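Local coordinates for 3-phosphoshikimate 1-carboxyvinyltransferase (Streptomyces sviceus, PDB 7M0O), which probably catalyses the transfer of the enolpyruvyl group of phosphoenolpyruvate to shikimate-3-phosphate, the sixth step of chorismate biosynthesis, at residues S7-I10 / T11-L15; L31-D34 / D35-G38. All blocks are in the same frame, centred on the assembly; numbering follows the deposited sequence.

Contact 1. Residues S7-I10 / T11-L15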
loop_
_atom_site.group_PDB
_atom_site.type_symbol
_atom_site.label_atom_id
_atom_site.label_comp_id
_atom_site.label_asym_id
_atom_site.label_seq_id
_atom_site.Cartn_x
_atom_site.Cartn_y
_atom_site.Cartn_z
ATOM N N SER A 7 -1.980 6.117 -1.171
ATOM C CA SER A 7 -1.454 4.764 -1.077
ATOM C C SER A 7 -0.911 4.324 -2.433
ATOM O O SER A 7 -1.583 4.471 -3.460
ATOM C CB SER A 7 -2.544 3.797 -0.604
ATOM O OG SER A 7 -2.287 2.473 -1.076
ATOM N N LYS A 8 0.324 3.809 -2.431
ATOM C CA LYS A 8 0.928 3.343 -3.680
ATOM C C LYS A 8 0.176 2.142 -4.245
ATOM O O LYS A 8 -0.140 2.097 -5.443
ATOM C CB LYS A 8 2.400 3.007 -3.451
ATOM C CG LYS A 8 3.021 2.158 -4.563
ATOM C CD LYS A 8 3.023 2.887 -5.901
ATOM C CE LYS A 8 3.712 2.046 -6.990
ATOM N NZ LYS A 8 2.983 0.774 -7.274
ATOM N N SER A 9 -0.103 1.143 -3.407
ATOM C CA SER A 9 -0.736 -0.062 -3.933
ATOM C C SER A 9 -2.184 0.194 -4.340
ATOM O O SER A 9 -2.682 -0.432 -5.281
ATOM C CB SER A 9 -0.660 -1.202 -2.916
ATOM O OG SER A 9 -1.383 -0.901 -1.747
ATOM N N ILE A 10 -2.879 1.104 -3.658
ATOM C CA ILE A 10 -4.232 1.434 -4.093
ATOM C C ILE A 10 -4.190 2.223 -5.404
ATOM O O ILE A 10 -5.003 1.988 -6.307
ATOM C CB ILE A 10 -4.995 2.174 -2.984
ATOM C CG1 ILE A 10 -5.295 1.193 -1.844
ATOM C CG2 ILE A 10 -6.292 2.790 -3.548
ATOM C CD1 ILE A 10 -5.900 1.824 -0.588
ATOM N N THR A 11 -3.224 3.132 -5.554
ATOM C CA THR A 11 -3.125 3.885 -6.801
ATOM C C THR A 11 -2.889 2.941 -7.975
ATOM O O THR A 11 -3.490 3.101 -9.046
ATOM C CB THR A 11 -2.011 4.949 -6.713
ATOM O OG1 THR A 11 -2.315 5.910 -5.678
ATOM C CG2 THR A 11 -1.870 5.692 -8.043
ATOM N N ALA A 12 -2.074 1.910 -7.759
ATOM C CA ALA A 12 -1.738 0.961 -8.822
ATOM C C ALA A 12 -2.966 0.204 -9.304
ATOM O O ALA A 12 -3.230 0.131 -10.513
ATOM C CB ALA A 12 -0.682 -0.020 -8.309
ATOM N N ARG A 13 -3.700 -0.413 -8.370
ATOM C CA ARG A 13 -4.946 -1.087 -8.733
ATOM C C ARG A 13 -5.917 -0.130 -9.422
ATOM O O ARG A 13 -6.573 -0.502 -10.402
ATOM C CB ARG A 13 -5.614 -1.686 -7.493
ATOM C CG ARG A 13 -4.828 -2.748 -6.708
ATOM C CD ARG A 13 -5.668 -3.060 -5.474
ATOM N NE ARG A 13 -5.120 -4.022 -4.520
ATOM C CZ ARG A 13 -4.345 -3.711 -3.482
ATOM N NH1 ARG A 13 -3.966 -2.455 -3.255
ATOM N NH2 ARG A 13 -3.942 -4.668 -2.666
ATOM N N ALA A 14 -6.045 1.096 -8.904
ATOM C CA ALA A 14 -7.018 2.040 -9.460
ATOM C C ALA A 14 -6.688 2.419 -10.899
ATOM O O ALA A 14 -7.601 2.671 -11.698
ATOM C CB ALA A 14 -7.086 3.301 -8.599
ATOM N N LEU A 15 -5.393 2.519 -11.228
ATOM C CA LEU A 15 -4.991 2.840 -12.602
ATOM C C LEU A 15 -5.397 1.731 -13.567
ATOM O O LEU A 15 -5.851 2.005 -14.687
ATOM C CB LEU A 15 -3.479 3.067 -12.677
ATOM C CG LEU A 15 -2.969 4.394 -12.141
ATOM C CD1 LEU A 15 -1.450 4.398 -12.058
ATOM C CD2 LEU A 15 -3.438 5.497 -13.034
#
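Ser7 and Thr11 face each other over the first turn of helix 8-20, where Ser7 O, Ser7 OG and Thr11 OG1 each have a partner. The carbonyl oxygen Ser7 O takes two donors from Thr11: the hydroxyl OG1 at 2.7 Å and the backbone N at 3.0 Å, approaching from opposite faces of the carbonyl plane. With OG1 anti to its own carbonyl carbon (chi1 -62°), the hydroxyl lies back along the helix toward that oxygen; its oxygen is also the acceptor for Leu31 N. A valine in place of this threonine would probably leave Ser7 O with one donor fewer and Leu31 N without its acceptor. Ser7 is the N-cap: its OG receives Ile10 N at 3.0 Å in a fairly straight bond (162°), satisfying an N-H that has no earlier turn to bind. From there the backbone takes over, with Ala12 N on Lys8 O and Ala14 N on Ile10 O, while Arg13 N reaches Ser9 O in an almost linear but long bond of 3.3 Å.

The Arg13 chain, extended from CG to NE, carries its guanidinium back beside Ser9, where NH1 makes a weak bond to Ser9 OG (3.4 Å). Its strongest polar partner is Thr187 OG1, bonded to NE; Tyr183 adds a cation-pi contact. Lys8, bent at chi2 and chi4, sets NZ 3.9 Å from Ala12 CB, where a small side chain suits, and NZ bonds to Thr80 OG1. Lys8, Ser9 and Arg13 are predicted substrate ligands, so this capped turn gathers two cations and a hydroxyl near the start of the helix, whose dipole would probably add to their pull on the anionic substrates.

Contact 2. Residues L31-D34 / D35-G38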
loop_
_atom_site.group_PDB
_atom_site.type_symbol
_atom_site.label_atom_id
_atom_site.label_comp_id
_atom_site.label_asym_id
_atom_site.label_seq_id
_atom_site.Cartn_x
_atom_site.Cartn_y
_atom_site.Cartn_z
ATOM N N LEU A 31 -1.435 8.741 -6.015
ATOM C CA LEU A 31 -0.021 8.962 -5.739
ATOM C C LEU A 31 0.711 9.280 -7.040
ATOM O O LEU A 31 0.559 8.568 -8.042
ATOM C CB LEU A 31 0.589 7.728 -5.067
ATOM C CG LEU A 31 2.116 7.738 -4.911
ATOM C CD1 LEU A 31 2.552 8.845 -3.960
ATOM C CD2 LEU A 31 2.656 6.399 -4.453
ATOM N N ARG A 32 1.508 10.350 -7.024
ATOM C CA ARG A 32 2.381 10.680 -8.143
ATOM C C ARG A 32 3.787 10.209 -7.790
ATOM O O ARG A 32 4.449 10.799 -6.924
ATOM C CB ARG A 32 2.356 12.177 -8.434
ATOM C CG ARG A 32 1.106 12.625 -9.180
ATOM C CD ARG A 32 1.184 14.120 -9.463
ATOM N NE ARG A 32 0.168 14.599 -10.400
ATOM C CZ ARG A 32 0.401 14.858 -11.685
ATOM N NH1 ARG A 32 1.613 14.680 -12.202
ATOM N NH2 ARG A 32 -0.579 15.309 -12.453
ATOM N N SER A 33 4.228 9.127 -8.431
ATOM C CA SER A 33 5.586 8.614 -8.277
ATOM C C SER A 33 6.152 8.313 -9.654
ATOM O O SER A 33 5.438 8.392 -10.654
ATOM C CB SER A 33 5.600 7.357 -7.394
ATOM O OG SER A 33 4.960 6.275 -8.048
ATOM N N ASP A 34 7.433 7.918 -9.706
ATOM C CA ASP A 34 8.004 7.511 -10.987
ATOM C C ASP A 34 7.273 6.297 -11.552
ATOM O O ASP A 34 7.058 6.215 -12.767
ATOM C CB ASP A 34 9.505 7.225 -10.861
ATOM C CG ASP A 34 10.323 8.493 -10.658
ATOM O OD1 ASP A 34 9.852 9.596 -11.050
ATOM O OD2 ASP A 34 11.442 8.391 -10.098
ATOM N N ASP A 35 6.847 5.361 -10.682
ATOM C CA ASP A 35 6.122 4.186 -11.160
ATOM C C ASP A 35 4.770 4.580 -11.753
ATOM O O ASP A 35 4.439 4.179 -12.869
ATOM C CB ASP A 35 5.947 3.163 -10.028
ATOM C CG ASP A 35 5.433 1.790 -10.516
ATOM O OD1 ASP A 35 5.157 1.603 -11.725
ATOM O OD2 ASP A 35 5.321 0.871 -9.676
ATOM N N THR A 36 3.978 5.391 -11.038
ATOM C CA THR A 36 2.673 5.748 -11.598
ATOM C C THR A 36 2.805 6.667 -12.805
ATOM O O THR A 36 1.958 6.627 -13.710
ATOM C CB THR A 36 1.783 6.391 -10.536
ATOM O OG1 THR A 36 2.262 7.708 -10.235
ATOM C CG2 THR A 36 1.779 5.558 -9.283
ATOM N N GLU A 37 3.854 7.498 -12.853
ATOM C CA GLU A 37 4.084 8.304 -14.047
ATOM C C GLU A 37 4.379 7.420 -15.255
ATOM O O GLU A 37 3.847 7.651 -16.345
ATOM C CB GLU A 37 5.222 9.301 -13.805
ATOM C CG GLU A 37 5.463 10.279 -14.958
ATOM C CD GLU A 37 4.421 11.391 -15.014
ATOM O OE1 GLU A 37 3.746 11.628 -13.980
ATOM O OE2 GLU A 37 4.290 12.036 -16.088
ATOM N N GLY A 38 5.223 6.400 -15.077
ATOM C CA GLY A 38 5.495 5.476 -16.164
ATOM C C GLY A 38 4.271 4.676 -16.585
ATOM O O GLY A 38 4.102 4.381 -17.777
#
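Ser33 and Thr36 grip each other reciprocally in a capping box at the start of helix 34-45. Ser33 OG, the N-cap oxygen, accepts Thr36 N at 3.3 Å, while Ser33 N gives its hydrogen to Thr36 OG1 at 3.0 Å; both bonds are nearly straight, at 173° and 177°. Each hydroxyl sits between its own backbone N and carbonyl carbon, which turns it inward to the other residue's N-H. Short, hydroxylated side chains suit both places, since each oxygen must stay close to the backbone. Leu31 O lies 2.9 Å from the same Thr36 OG1. Behind the cap, Glu37 N binds Ser33 O and Gly38 N binds Asp34 O, the first bonds of the regular helix.

Farther out, Arg32 NH1 and Glu37 OE1 are 4.1 Å apart, an attraction of charges without a hydrogen bond, for the oxygen lies well out of the guanidinium plane. Their firmer partners are Thr53 O for Arg32 NH2 and Arg52 for Glu37. The methyl Thr36 CG2 packs against Ser33 OG, 3.5 Å away. Around the turn, Thr36 also touches Leu15 of helix 8-20 and Trp57 of strand 56-60, while the Asp35 carboxylate reaches Thr80 N and Thr81 OG1 at the start of helix 79-90.

Contact 1 comes first along the chain, at the start of helix 8-20; strand 24-28 then leads to contact 2, where helix 34-45 begins. Their centres are about 10 Å apart, and the two helix starts touch directly. Beside the Thr11-Leu31 bond of contact 1, Lys8 CB packs on Leu31 CD2, and the methyls Thr11 CG2 and Thr36 CG2 are in contact. Lys8 NZ and Asp35 OD2 form a long, weak ion pair at 3.4 Å. Asp35 thus probably steadies, from a second shell, a lysine predicted to bind both substrates, which places the start of helix 34-45 next to the predicted substrate site.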